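PDB 5CXX: ferulic acid esterase, AmCE1/Fae1A, which binds ferulic acid and probably hydrolyses feruloyl esters, as expected of a feruloyl esterase with the alpha/beta-hydrolase fold. Local coordinates for residues V21-A26 with I81-L86; I29-K34 with E131-Y136; N53-V58 with H140-T145; F179-G184 with S214-G219. All blocks are in the same frame, centred on the assembly; numbering follows the deposited sequence. Where two conformers were deposited one is given.

Contact 1: residues V21-A26 with I81-L86; sequences VEYPTA and IPTNLL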
loop_
_atom_site.group_PDB
_atom_site.type_symbol
_atom_site.label_atom_id
_atom_site.label_comp_id
_atom_site.label_asym_id
_atom_site.label_seq_id
_atom_site.Cartn_x
_atom_site.Cartn_y
_atom_site.Cartn_z
ATOM N N VAL A 21 13.510 -22.318 -3.696
ATOM C CA VAL A 21 12.261 -21.714 -4.172
ATOM C C VAL A 21 12.620 -20.558 -5.095
ATOM O O VAL A 21 13.498 -19.749 -4.734
ATOM C CB VAL A 21 11.392 -21.197 -2.984
ATOM C CG1 VAL A 21 10.130 -20.468 -3.488
ATOM C CG2 VAL A 21 11.069 -22.352 -2.052
ATOM N N GLU A 22 11.985 -20.466 -6.264
ATOM C CA GLU A 22 12.182 -19.294 -7.148
ATOM C C GLU A 22 11.372 -18.103 -6.708
ATOM O O GLU A 22 10.175 -18.249 -6.391
ATOM C CB GLU A 22 11.786 -19.635 -8.589
ATOM C CG GLU A 22 12.653 -20.668 -9.200
ATOM C CD GLU A 22 12.552 -20.652 -10.711
ATOM O OE1 GLU A 22 11.415 -20.662 -11.238
ATOM O OE2 GLU A 22 13.621 -20.619 -11.363
ATOM N N TYR A 23 11.998 -16.932 -6.720
ATOM C CA TYR A 23 11.291 -15.680 -6.411
ATOM C C TYR A 23 11.246 -14.765 -7.619
ATOM O O TYR A 23 12.126 -14.814 -8.476
ATOM C CB TYR A 23 11.959 -14.955 -5.189
ATOM C CG TYR A 23 11.715 -15.806 -3.966
ATOM C CD1 TYR A 23 10.531 -15.650 -3.197
ATOM C CD2 TYR A 23 12.624 -16.800 -3.612
ATOM C CE1 TYR A 23 10.249 -16.510 -2.088
ATOM C CE2 TYR A 23 12.373 -17.664 -2.539
ATOM C CZ TYR A 23 11.196 -17.517 -1.777
ATOM O OH TYR A 23 10.998 -18.407 -0.742
ATOM N N PRO A 24 10.238 -13.876 -7.678
ATOM C CA PRO A 24 10.185 -12.939 -8.797
ATOM C C PRO A 24 11.233 -11.867 -8.631
ATOM O O PRO A 24 11.808 -11.719 -7.550
ATOM C CB PRO A 24 8.827 -12.278 -8.696
ATOM C CG PRO A 24 8.401 -12.524 -7.299
ATOM C CD PRO A 24 9.091 -13.744 -6.762
ATOM N N THR A 25 11.509 -11.194 -9.728
ATOM C CA THR A 25 12.470 -10.091 -9.693
ATOM C C THR A 25 11.809 -8.804 -10.149
ATOM O O THR A 25 10.834 -8.790 -10.906
ATOM C CB THR A 25 13.680 -10.367 -10.595
ATOM O OG1 THR A 25 13.217 -10.474 -11.937
ATOM C CG2 THR A 25 14.338 -11.670 -10.234
ATOM N N ALA A 26 12.321 -7.690 -9.637
ATOM C CA ALA A 26 11.813 -6.391 -10.034
ATOM C C ALA A 26 12.521 -5.893 -11.288
ATOM O O ALA A 26 13.735 -6.096 -11.479
ATOM C CB ALA A 26 12.084 -5.337 -8.902
ATOM N N ILE A 81 7.024 -12.835 0.648
ATOM C CA ILE A 81 5.725 -13.200 1.232
ATOM C C ILE A 81 4.694 -13.728 0.219
ATOM O O ILE A 81 4.096 -14.804 0.461
ATOM C CB ILE A 81 5.151 -11.977 2.021
ATOM C CG1 ILE A 81 5.845 -11.912 3.406
ATOM C CG2 ILE A 81 3.599 -12.089 2.177
ATOM C CD1 ILE A 81 5.511 -10.598 4.211
ATOM N N PRO A 82 4.506 -13.036 -0.928
ATOM C CA PRO A 82 3.440 -13.582 -1.814
ATOM C C PRO A 82 3.822 -14.930 -2.409
ATOM O O PRO A 82 2.943 -15.805 -2.509
ATOM C CB PRO A 82 3.298 -12.513 -2.917
ATOM C CG PRO A 82 3.809 -11.216 -2.243
ATOM C CD PRO A 82 4.978 -11.680 -1.343
ATOM N N THR A 83 5.097 -15.148 -2.740
ATOM C CA THR A 83 5.538 -16.475 -3.232
ATOM C C THR A 83 5.421 -17.556 -2.172
ATOM O O THR A 83 4.958 -18.655 -2.425
ATOM C CB THR A 83 7.002 -16.360 -3.755
ATOM O OG1 THR A 83 6.940 -15.615 -4.962
ATOM C CG2 THR A 83 7.628 -17.760 -4.024
ATOM N N ASN A 84 5.856 -17.228 -0.964
ATOM C CA ASN A 84 5.851 -18.230 0.091
ATOM C C ASN A 84 4.415 -18.589 0.463
ATOM O O ASN A 84 4.150 -19.755 0.778
ATOM C CB ASN A 84 6.636 -17.725 1.312
ATOM C CG ASN A 84 8.152 -17.773 1.063
ATOM O OD1 ASN A 84 8.631 -18.599 0.246
ATOM N ND2 ASN A 84 8.913 -16.941 1.779
ATOM N N LEU A 85 3.506 -17.606 0.419
ATOM C CA LEU A 85 2.077 -17.944 0.643
ATOM C C LEU A 85 1.526 -18.733 -0.527
ATOM O O LEU A 85 0.742 -19.690 -0.333
ATOM C CB LEU A 85 1.244 -16.675 0.881
ATOM C CG LEU A 85 1.465 -15.975 2.223
ATOM C CD1 LEU A 85 0.846 -14.537 2.230
ATOM C CD2 LEU A 85 0.892 -16.862 3.378
ATOM N N LEU A 86 1.907 -18.346 -1.746
ATOM C CA LEU A 86 1.411 -19.073 -2.940
ATOM C C LEU A 86 1.747 -20.560 -2.877
ATOM O O LEU A 86 0.941 -21.449 -3.243
ATOM C CB LEU A 86 2.019 -18.404 -4.210
ATOM C CG LEU A 86 1.783 -19.209 -5.499
ATOM C CD1 LEU A 86 0.284 -19.247 -5.819
ATOM C CD2 LEU A 86 2.568 -18.464 -6.610
#
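Tyr23 and Thr83 approach to 6.6 Å between CA atoms where the irregular segment 21-26, leading into edge strand 26-33 of the alpha/beta-hydrolase sheet, passes helix 77-87. Thr83 makes most of the apolar touch. Its CG2, anti to the backbone N (chi1 -71° for OG1), meets Val21 CG1 at 3.7 Å, the carbonyl oxygen of Glu22, and Tyr23 CE1 at 3.5 Å. A beta-branched threonine suits this place, since the methyl packs among these three groups while OG1, on the other branch, lies against Pro24 CD. Tyr23 is long enough to reach past Thr83 to the next helical residue, Asn84, whose amide plane stands almost perpendicular to the ring at 87°. The phenol hydroxyl has two partners: it accepts a hydrogen bond from Gln18 N and gives one to Asn84. Asn84 ND2 donates to the backbone oxygens of Tyr14 and Thr16, so the amide's rotation is fixed and OD1 is left facing Tyr23. A phenylalanine at Tyr23 would probably keep the touch on Thr83 but leave both Asn84 OD1 and Gln18 N without their hydroxyl partner. Tyr23 OH donates to Asn84 OD1 over 2.6 Å, in the carbonyl plane and on a lone pair, with a C=O...O angle of 123°.

Contact 2: residues I29-K34 with E131-Y136; sequences ITYYSK and EVIMPY. With SO4 (sulfate ion), chain E.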
loop_
_atom_site.group_PDB
_atom_site.type_symbol
_atom_site.label_atom_id
_atom_site.label_comp_id
_atom_site.label_asym_id
_atom_site.label_seq_id
_atom_site.Cartn_x
_atom_site.Cartn_y
_atom_site.Cartn_z
ATOM N N ILE A 29 10.847 0.344 -14.565
ATOM C CA ILE A 29 10.216 0.887 -15.742
ATOM C C ILE A 29 10.220 2.403 -15.701
ATOM O O ILE A 29 9.887 3.015 -14.661
ATOM C CB ILE A 29 8.727 0.360 -15.820
ATOM C CG1 ILE A 29 8.699 -1.189 -15.881
ATOM C CG2 ILE A 29 7.948 1.039 -16.979
ATOM C CD1 ILE A 29 9.604 -1.772 -16.922
ATOM N N THR A 30 10.580 3.048 -16.819
ATOM C CA THR A 30 10.540 4.494 -16.977
ATOM C C THR A 30 9.366 4.828 -17.883
ATOM O O THR A 30 9.239 4.205 -18.972
ATOM C CB THR A 30 11.888 5.002 -17.590
ATOM O OG1 THR A 30 12.951 4.567 -16.727
ATOM C CG2 THR A 30 11.940 6.518 -17.600
ATOM N N TYR A 31 8.524 5.773 -17.477
ATOM C CA TYR A 31 7.289 6.042 -18.227
ATOM C C TYR A 31 6.935 7.526 -18.066
ATOM O O TYR A 31 7.343 8.194 -17.079
ATOM C CB TYR A 31 6.092 5.159 -17.755
ATOM C CG TYR A 31 5.663 5.505 -16.344
ATOM C CD1 TYR A 31 6.355 4.971 -15.242
ATOM C CD2 TYR A 31 4.619 6.418 -16.131
ATOM C CE1 TYR A 31 5.990 5.339 -13.879
ATOM C CE2 TYR A 31 4.230 6.758 -14.801
ATOM C CZ TYR A 31 4.955 6.251 -13.713
ATOM O OH TYR A 31 4.526 6.650 -12.453
ATOM N N TYR A 32 6.220 8.087 -19.030
ATOM C CA TYR A 32 5.934 9.524 -18.929
ATOM C C TYR A 32 4.603 9.765 -18.211
ATOM O O TYR A 32 3.627 9.141 -18.579
ATOM C CB TYR A 32 5.896 10.191 -20.343
ATOM C CG TYR A 32 5.743 11.696 -20.259
ATOM C CD1 TYR A 32 6.846 12.528 -20.042
ATOM C CD2 TYR A 32 4.479 12.294 -20.290
ATOM C CE1 TYR A 32 6.681 13.885 -19.865
ATOM C CE2 TYR A 32 4.292 13.609 -20.129
ATOM C CZ TYR A 32 5.432 14.464 -19.908
ATOM O OH TYR A 32 5.261 15.815 -19.768
ATOM N N SER A 33 4.598 10.720 -17.289
ATOM C CA SER A 33 3.357 11.078 -16.546
ATOM C C SER A 33 2.862 12.469 -16.953
ATOM O O SER A 33 3.529 13.480 -16.728
ATOM C CB SER A 33 3.658 11.093 -15.044
ATOM O OG SER A 33 2.544 11.756 -14.382
ATOM N N LYS A 34 1.648 12.495 -17.517
ATOM C CA LYS A 34 0.996 13.780 -17.739
ATOM C C LYS A 34 0.601 14.506 -16.424
ATOM O O LYS A 34 0.239 15.684 -16.493
ATOM C CB LYS A 34 -0.247 13.633 -18.633
ATOM C CG LYS A 34 -1.306 12.758 -18.008
ATOM C CD LYS A 34 -2.458 12.528 -19.045
ATOM C CE LYS A 34 -3.522 11.620 -18.405
ATOM N NZ LYS A 34 -4.504 11.226 -19.482
ATOM N N GLU A 131 -4.808 8.080 -13.347
ATOM C CA GLU A 131 -4.715 8.642 -14.697
ATOM C C GLU A 131 -3.525 8.109 -15.501
ATOM O O GLU A 131 -3.557 8.187 -16.730
ATOM C CB GLU A 131 -4.581 10.183 -14.658
ATOM C CG GLU A 131 -5.802 10.823 -13.985
ATOM C CD GLU A 131 -5.636 12.328 -13.891
ATOM O OE1 GLU A 131 -4.859 12.924 -14.662
ATOM O OE2 GLU A 131 -6.262 12.926 -13.026
ATOM N N VAL A 132 -2.477 7.644 -14.813
ATOM C CA VAL A 132 -1.226 7.301 -15.536
ATOM C C VAL A 132 -0.813 5.856 -15.294
ATOM O O VAL A 132 -0.626 5.119 -16.284
ATOM C CB VAL A 132 -0.052 8.206 -15.153
ATOM C CG1 VAL A 132 1.158 7.892 -16.066
ATOM C CG2 VAL A 132 -0.452 9.631 -15.402
ATOM N N ILE A 133 -0.648 5.454 -14.039
ATOM C CA ILE A 133 -0.077 4.132 -13.793
ATOM C C ILE A 133 -1.042 2.987 -14.126
ATOM O O ILE A 133 -0.658 2.010 -14.814
ATOM C CB ILE A 133 0.373 4.008 -12.359
ATOM C CG1 ILE A 133 1.657 4.880 -12.148
ATOM C CG2 ILE A 133 0.801 2.548 -12.005
ATOM C CD1 ILE A 133 2.073 4.923 -10.656
ATOM N N MET A 134 -2.277 3.099 -13.714
ATOM C CA MET A 134 -3.226 2.035 -14.013
ATOM C C MET A 134 -3.427 1.844 -15.509
ATOM O O MET A 134 -3.388 0.707 -16.012
ATOM C CB MET A 134 -4.571 2.279 -13.303
ATOM C CG MET A 134 -4.464 1.909 -11.891
ATOM S SD MET A 134 -5.978 2.367 -11.036
ATOM C CE MET A 134 -6.924 0.901 -11.351
ATOM N N PRO A 135 -3.599 2.950 -16.293
ATOM C CA PRO A 135 -3.674 2.726 -17.753
ATOM C C PRO A 135 -2.365 2.148 -18.326
ATOM O O PRO A 135 -2.400 1.325 -19.243
ATOM C CB PRO A 135 -3.947 4.135 -18.317
ATOM C CG PRO A 135 -4.650 4.860 -17.157
ATOM C CD PRO A 135 -4.024 4.327 -15.915
ATOM N N TYR A 136 -1.210 2.563 -17.803
ATOM C CA TYR A 136 0.044 1.995 -18.310
ATOM C C TYR A 136 0.055 0.470 -18.127
ATOM O O TYR A 136 0.408 -0.293 -19.016
ATOM C CB TYR A 136 1.209 2.637 -17.558
ATOM C CG TYR A 136 2.546 2.201 -18.139
ATOM C CD1 TYR A 136 3.135 0.994 -17.730
ATOM C CD2 TYR A 136 3.223 3.006 -19.074
ATOM C CE1 TYR A 136 4.369 0.564 -18.302
ATOM C CE2 TYR A 136 4.428 2.598 -19.615
ATOM C CZ TYR A 136 4.976 1.371 -19.243
ATOM O OH TYR A 136 6.177 0.985 -19.827
HETATM S S SO4 E . 5.331 5.897 -22.237
HETATM O O1 SO4 E . 3.930 5.717 -21.746
HETATM O O2 SO4 E . 6.062 6.785 -21.381
HETATM O O3 SO4 E . 5.210 6.500 -23.559
HETATM O O4 SO4 E . 6.116 4.642 -22.353
HETATM O O HOH W 1 7.690 3.057 -20.766
HETATM O O HOH W 2 -5.585 8.810 -18.368
#
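Tyr31 and Tyr136 form a tilted T-shaped pair, the edge of Tyr31 turned to the face of Tyr136 with centroids 5.7 Å apart and planes at 50°. Tyr31 CB also rests on Tyr136 CE2 at 3.6 Å. Farther along the Tyr31 ring, Val132 CG1 meets CE2 at the ring edge, 3.5 Å away, while Ile133 CG1 touches the hydroxyl end; the short valine reaches the ring edge and the longer isoleucine the hydroxyl. Ile29 CG2 meets Tyr136 OH at 3.4 Å, at the hydroxyl end of that ring. In the next shell, Glu128 and Arg40 hydrogen-bond Tyr31 OH, and Glu128, from the same helix 125-140, also hydrogen-bonds Ser33 OG, so one carboxylate holds two side chains of the strand. One water joins Thr30 O, Tyr136 OH and a sulfate, probably from the crystallisation liquor; Tyr32 N donates to sulfate O2 at 2.7 Å. A second water links Lys34 NZ to Glu131 O. The direct touch is thus apolar and aromatic, with polar links between strand and helix carried by water and by Glu128.

Contact 3: residues N53-V58 with H140-T145; sequences NKKYPV and HYSILT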
loop_
_atom_site.group_PDB
_atom_site.type_symbol
_atom_site.label_atom_id
_atom_site.label_comp_id
_atom_site.label_asym_id
_atom_site.label_seq_id
_atom_site.Cartn_x
_atom_site.Cartn_y
_atom_site.Cartn_z
ATOM N N ASN A 53 -0.371 -15.007 -21.967
ATOM C CA ASN A 53 -1.667 -15.564 -22.318
ATOM C C ASN A 53 -2.558 -15.833 -21.104
ATOM O O ASN A 53 -3.681 -16.325 -21.272
ATOM C CB ASN A 53 -1.497 -16.861 -23.099
ATOM C CG ASN A 53 -0.774 -16.649 -24.404
ATOM O OD1 ASN A 53 -0.988 -15.644 -25.098
ATOM N ND2 ASN A 53 0.117 -17.578 -24.735
ATOM N N LYS A 54 -2.030 -15.576 -19.905
ATOM C CA LYS A 54 -2.837 -15.550 -18.672
ATOM C C LYS A 54 -3.048 -14.089 -18.283
ATOM O O LYS A 54 -2.337 -13.228 -18.791
ATOM C CB LYS A 54 -2.141 -16.308 -17.529
ATOM C CG LYS A 54 -2.031 -17.832 -17.820
ATOM C CD LYS A 54 -1.139 -18.484 -16.761
ATOM C CE LYS A 54 -0.979 -20.003 -16.899
ATOM N NZ LYS A 54 0.050 -20.420 -15.868
ATOM N N LYS A 55 -3.963 -13.815 -17.353
ATOM C CA LYS A 55 -4.094 -12.463 -16.810
ATOM C C LYS A 55 -3.966 -12.533 -15.282
ATOM O O LYS A 55 -4.431 -13.537 -14.652
ATOM C CB LYS A 55 -5.445 -11.849 -17.172
ATOM C CG LYS A 55 -5.657 -11.597 -18.669
ATOM C CD LYS A 55 -7.075 -11.156 -18.942
ATOM C CE LYS A 55 -7.339 -11.101 -20.451
ATOM N NZ LYS A 55 -6.327 -10.193 -21.081
ATOM N N TYR A 56 -3.377 -11.492 -14.697
ATOM C CA TYR A 56 -3.063 -11.505 -13.288
ATOM C C TYR A 56 -3.624 -10.258 -12.585
ATOM O O TYR A 56 -3.614 -9.155 -13.129
ATOM C CB TYR A 56 -1.524 -11.521 -13.068
ATOM C CG TYR A 56 -0.857 -12.685 -13.729
ATOM C CD1 TYR A 56 -0.518 -12.641 -15.077
ATOM C CD2 TYR A 56 -0.592 -13.850 -13.015
ATOM C CE1 TYR A 56 0.096 -13.747 -15.709
ATOM C CE2 TYR A 56 0.028 -14.962 -13.633
ATOM C CZ TYR A 56 0.373 -14.897 -14.979
ATOM O OH TYR A 56 1.002 -15.971 -15.615
ATOM N N PRO A 57 -4.021 -10.424 -11.330
ATOM C CA PRO A 57 -4.426 -9.271 -10.524
ATOM C C PRO A 57 -3.177 -8.496 -10.114
ATOM O O PRO A 57 -2.048 -8.996 -10.222
ATOM C CB PRO A 57 -5.136 -9.907 -9.310
ATOM C CG PRO A 57 -4.330 -11.181 -9.119
ATOM C CD PRO A 57 -4.046 -11.686 -10.584
ATOM N N VAL A 58 -3.376 -7.255 -9.682
ATOM C CA VAL A 58 -2.240 -6.335 -9.419
ATOM C C VAL A 58 -2.328 -5.760 -8.000
ATOM O O VAL A 58 -3.415 -5.300 -7.609
ATOM C CB VAL A 58 -2.241 -5.161 -10.417
ATOM C CG1 VAL A 58 -0.992 -4.276 -10.231
ATOM C CG2 VAL A 58 -2.292 -5.657 -11.895
ATOM N N HIS A 140 0.377 -2.456 -21.083
ATOM C CA HIS A 140 1.693 -3.074 -21.268
ATOM C C HIS A 140 1.824 -4.465 -20.680
ATOM O O HIS A 140 2.798 -5.154 -21.010
ATOM C CB HIS A 140 2.795 -2.193 -20.671
ATOM C CG HIS A 140 2.969 -0.910 -21.416
ATOM N ND1 HIS A 140 3.718 -0.820 -22.575
ATOM C CD2 HIS A 140 2.415 0.309 -21.232
ATOM C CE1 HIS A 140 3.669 0.418 -23.031
ATOM N NE2 HIS A 140 2.899 1.125 -22.234
ATOM N N TYR A 141 0.880 -4.855 -19.822
ATOM C CA TYR A 141 0.957 -6.152 -19.145
ATOM C C TYR A 141 -0.359 -6.878 -19.221
ATOM O O TYR A 141 -1.410 -6.280 -19.484
ATOM C CB TYR A 141 1.371 -5.977 -17.681
ATOM C CG TYR A 141 2.753 -5.354 -17.593
ATOM C CD1 TYR A 141 3.901 -6.127 -17.819
ATOM C CD2 TYR A 141 2.926 -3.971 -17.332
ATOM C CE1 TYR A 141 5.182 -5.543 -17.766
ATOM C CE2 TYR A 141 4.192 -3.420 -17.263
ATOM C CZ TYR A 141 5.297 -4.199 -17.475
ATOM O OH TYR A 141 6.570 -3.633 -17.442
ATOM N N SER A 142 -0.307 -8.186 -18.998
ATOM C CA SER A 142 -1.533 -8.985 -19.093
ATOM C C SER A 142 -2.191 -9.021 -17.713
ATOM O O SER A 142 -1.966 -9.920 -16.909
ATOM C CB SER A 142 -1.222 -10.387 -19.601
ATOM O OG SER A 142 -2.426 -11.076 -19.823
ATOM N N ILE A 143 -2.980 -7.999 -17.438
ATOM C CA ILE A 143 -3.591 -7.852 -16.120
ATOM C C ILE A 143 -5.091 -8.160 -16.147
ATOM O O ILE A 143 -5.750 -8.111 -17.184
ATOM C CB ILE A 143 -3.403 -6.416 -15.565
ATOM C CG1 ILE A 143 -4.302 -5.414 -16.297
ATOM C CG2 ILE A 143 -1.893 -5.988 -15.679
ATOM C CD1 ILE A 143 -4.267 -3.977 -15.569
ATOM N N LEU A 144 -5.598 -8.512 -14.979
ATOM C CA LEU A 144 -7.037 -8.533 -14.710
ATOM C C LEU A 144 -7.421 -7.136 -14.256
ATOM O O LEU A 144 -6.727 -6.528 -13.451
ATOM C CB LEU A 144 -7.371 -9.538 -13.632
ATOM C CG LEU A 144 -7.232 -10.992 -14.078
ATOM C CD1 LEU A 144 -7.398 -11.895 -12.870
ATOM C CD2 LEU A 144 -8.280 -11.311 -15.185
ATOM N N THR A 145 -8.515 -6.620 -14.794
ATOM C CA THR A 145 -8.972 -5.296 -14.364
ATOM C C THR A 145 -10.195 -5.457 -13.453
ATOM O O THR A 145 -10.762 -6.545 -13.326
ATOM C CB THR A 145 -9.386 -4.416 -15.531
ATOM O OG1 THR A 145 -10.348 -5.138 -16.309
ATOM C CG2 THR A 145 -8.154 -4.109 -16.422
#
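Tyr56 and Ile143 face each other in a single beta bridge, their CA atoms 4.7 Å apart, at the N-terminal approach to interior strand 58-62 of the alpha/beta-hydrolase sheet, beside the chain that leaves helix 125-140. Two backbone hydrogen bonds make the bridge. Tyr56 N donates to Ser142 O at 3.1 Å, and Leu144 N donates to Tyr56 O at 2.8 Å; the second is nearly straight at nitrogen (170°), although the donor sits above the carbonyl plane. CA-H...O contacts reinforce them, from Lys55 CA to Ser142 O and from Ile143 CA to Tyr56 O. Ser142 is the centre of an inverse gamma turn, whose Ile143 N to Tyr141 O bond is weak. Its small hydroxyl fits close to the backbone of segment 53-58, though the very short approach of OG to Lys54 O makes the detail there doubtful. The phenol of Tyr56 is hydrogen-bonded to Asp51 N, just before the segment. Among apolar contacts, Leu144 spans two residues with its forked end: CD2 lies on Lys55 CB at 3.5 Å, and CD1 runs beside Pro57 CD at 4.1 Å. An alanine in place of Leu144 is likely to open a gap between the Lys55 aliphatic chain and the Pro57 ring while sparing the main-chain bonds. From the bridged residue Ile143, CG2 meets Val58 CG2 at 3.8 Å.

Contact 4: residues F179-G184 with S214-G219; sequences FAPAPG and SLIDCG. With FER (3-(4-hydroxy-3-methoxyphenyl)-2-propenoic acid), chain D.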
loop_
_atom_site.group_PDB
_atom_site.type_symbol
_atom_site.label_atom_id
_atom_site.label_comp_id
_atom_site.label_asym_id
_atom_site.label_seq_id
_atom_site.Cartn_x
_atom_site.Cartn_y
_atom_site.Cartn_z
ATOM N N PHE A 179 -0.087 -0.088 6.462
ATOM C CA PHE A 179 0.843 -0.525 7.509
ATOM C C PHE A 179 1.448 0.707 8.138
ATOM O O PHE A 179 2.219 1.428 7.489
ATOM C CB PHE A 179 1.926 -1.472 6.907
ATOM C CG PHE A 179 1.357 -2.475 5.900
ATOM C CD1 PHE A 179 0.102 -3.059 6.094
ATOM C CD2 PHE A 179 2.081 -2.762 4.709
ATOM C CE1 PHE A 179 -0.450 -3.895 5.152
ATOM C CE2 PHE A 179 1.540 -3.647 3.765
ATOM C CZ PHE A 179 0.263 -4.217 3.969
ATOM N N ALA A 180 1.010 0.983 9.369
ATOM C CA ALA A 180 1.446 2.157 10.153
ATOM C C ALA A 180 1.171 3.465 9.421
ATOM O O ALA A 180 2.092 4.282 9.251
ATOM C CB ALA A 180 2.939 2.059 10.549
ATOM N N PRO A 181 -0.082 3.729 9.050
ATOM C CA PRO A 181 -0.384 4.965 8.309
ATOM C C PRO A 181 -0.108 6.273 9.086
ATOM O O PRO A 181 -0.294 6.399 10.292
ATOM C CB PRO A 181 -1.904 4.828 8.011
ATOM C CG PRO A 181 -2.459 3.956 9.158
ATOM C CD PRO A 181 -1.303 2.901 9.257
ATOM N N ALA A 182 0.392 7.244 8.317
ATOM C CA ALA A 182 0.775 8.554 8.823
ATOM C C ALA A 182 -0.438 9.414 9.216
ATOM O O ALA A 182 -1.542 9.214 8.663
ATOM C CB ALA A 182 1.625 9.261 7.696
ATOM N N PRO A 183 -0.213 10.423 10.058
ATOM C CA PRO A 183 -1.285 11.383 10.378
ATOM C C PRO A 183 -1.728 12.176 9.173
ATOM O O PRO A 183 -0.981 12.338 8.189
ATOM C CB PRO A 183 -0.653 12.335 11.394
ATOM C CG PRO A 183 0.891 12.188 11.171
ATOM C CD PRO A 183 1.064 10.747 10.750
ATOM N N GLY A 184 -2.950 12.709 9.272
ATOM C CA GLY A 184 -3.439 13.731 8.362
ATOM C C GLY A 184 -4.438 13.291 7.308
ATOM O O GLY A 184 -4.854 14.142 6.467
ATOM N N SER A 214 -10.251 -4.217 4.056
ATOM C CA SER A 214 -9.551 -3.005 4.506
ATOM C C SER A 214 -8.772 -3.445 5.714
ATOM O O SER A 214 -9.365 -4.036 6.621
ATOM C CB SER A 214 -10.566 -1.901 4.854
ATOM O OG SER A 214 -9.858 -0.851 5.459
ATOM N N LEU A 215 -7.440 -3.274 5.710
ATOM C CA LEU A 215 -6.644 -3.786 6.832
ATOM C C LEU A 215 -5.698 -2.724 7.264
ATOM O O LEU A 215 -5.022 -2.133 6.412
ATOM C CB LEU A 215 -5.863 -5.032 6.420
ATOM C CG LEU A 215 -4.913 -5.691 7.447
ATOM C CD1 LEU A 215 -4.799 -7.220 7.203
ATOM C CD2 LEU A 215 -3.478 -5.032 7.492
ATOM N N ILE A 216 -5.566 -2.534 8.573
ATOM C CA ILE A 216 -4.670 -1.528 9.125
ATOM C C ILE A 216 -3.882 -2.187 10.251
ATOM O O ILE A 216 -4.467 -2.914 11.084
ATOM C CB ILE A 216 -5.443 -0.344 9.737
ATOM C CG1 ILE A 216 -6.326 0.313 8.714
ATOM C CG2 ILE A 216 -4.435 0.681 10.318
ATOM C CD1 ILE A 216 -7.208 1.448 9.361
ATOM N N ASP A 217 -2.545 -1.963 10.274
ATOM C CA ASP A 217 -1.776 -2.371 11.461
ATOM C C ASP A 217 -0.821 -1.291 11.884
ATOM O O ASP A 217 -0.687 -0.234 11.213
ATOM C CB ASP A 217 -1.036 -3.757 11.289
ATOM C CG ASP A 217 0.363 -3.662 10.595
ATOM O OD1 ASP A 217 0.560 -2.779 9.770
ATOM O OD2 ASP A 217 1.248 -4.502 10.924
ATOM N N CYS A 218 -0.203 -1.536 13.027
ATOM C CA CYS A 218 0.829 -0.626 13.538
ATOM C C CYS A 218 1.555 -1.297 14.682
ATOM O O CYS A 218 0.931 -2.058 15.434
ATOM C CB CYS A 218 0.200 0.703 14.048
ATOM S SG CYS A 218 1.439 2.023 14.359
ATOM N N GLY A 219 2.863 -1.030 14.851
ATOM C CA GLY A 219 3.544 -1.396 16.074
ATOM C C GLY A 219 2.891 -0.719 17.292
ATOM O O GLY A 219 2.320 0.373 17.203
HETATM C C4 FER D . 3.917 13.372 10.013
HETATM C C5 FER D . 4.800 12.418 10.597
HETATM C C6 FER D . 5.237 11.361 9.853
HETATM C C3 FER D . 3.451 13.147 8.705
HETATM C C2 FER D . 3.898 12.108 7.934
HETATM C C1 FER D . 4.772 11.201 8.505
HETATM C C10 FER D . 1.972 13.733 7.045
HETATM C C7 FER D . 5.271 10.084 7.654
HETATM C C8 FER D . 6.349 9.332 7.936
HETATM C C9 FER D . 6.734 8.220 6.962
HETATM O O1 FER D . 6.093 7.995 5.887
HETATM O O2 FER D . 7.750 7.527 7.231
HETATM O O4 FER D . 3.416 14.462 10.658
HETATM O O3 FER D . 2.583 14.107 8.275
#
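Phe179 and Leu215 meet where the leucine methyl CD2 lies in the plane of the phenyl ring, at its edge, 4.0 Å from CE1. A second apolar touch joins Pro181 CD to Ile216 CG2, the two side chains crossing at about a right angle; Ile216 CG2 is anti to the backbone N (chi1 -59° for CG1), which brings it against the proline ring. Ala180 CB rests on Cys218 SG at 4.1 Å, and small residues suit this place because Ala180 also touches His253 and Asp222, members of the probable Ser-His-Asp triad. Backbones join here by a parallel bridge, Phe179 with Asp217, in the central sheet of the alpha/beta-hydrolase fold, at the C-terminal end of strand 175-179. Immediately after it, Ala180 takes a left-handed conformation, and its N donates to Asp217 O at 2.8 Å. The Asp217 carboxylate turns toward Phe179 and crosses it obliquely, the carboxylate and ring planes at 90°, with OD1 3.2 Å from Phe179 CA. OD1 is buried with no polar partner in the model, a setting that would probably favour the protonated carboxyl. Farther along segment 179-184, Ala182 and Pro183 line the ferulic acid pocket, where Pro183 CG lies 3.4 Å from ferulic acid O4.

Overall arrangement
Contact 4 is the buried one, all its touching residues being enclosed, and it alone reaches the ferulic acid pocket; contacts 1, 2 and 3 are partly buried and lie farther from the chain's centre. Contacts 2 and 4 involve the same sheet, at its edge strand 26-33 and at interior strand 213-219, about 27 Å apart between centres. Contacts 2 and 3 share helix 125-140 and its exit, and they touch directly through Ile29 and Tyr136 packing on Tyr141. Segment 21-26 of contact 1 leads along the chain into segment 29-34 of contact 2, with no other touch between them. Chemistry follows place: a side-chain hydrogen bond in contact 1, aromatic and water-linked packing in contact 2, backbone bridges in contacts 3 and 4.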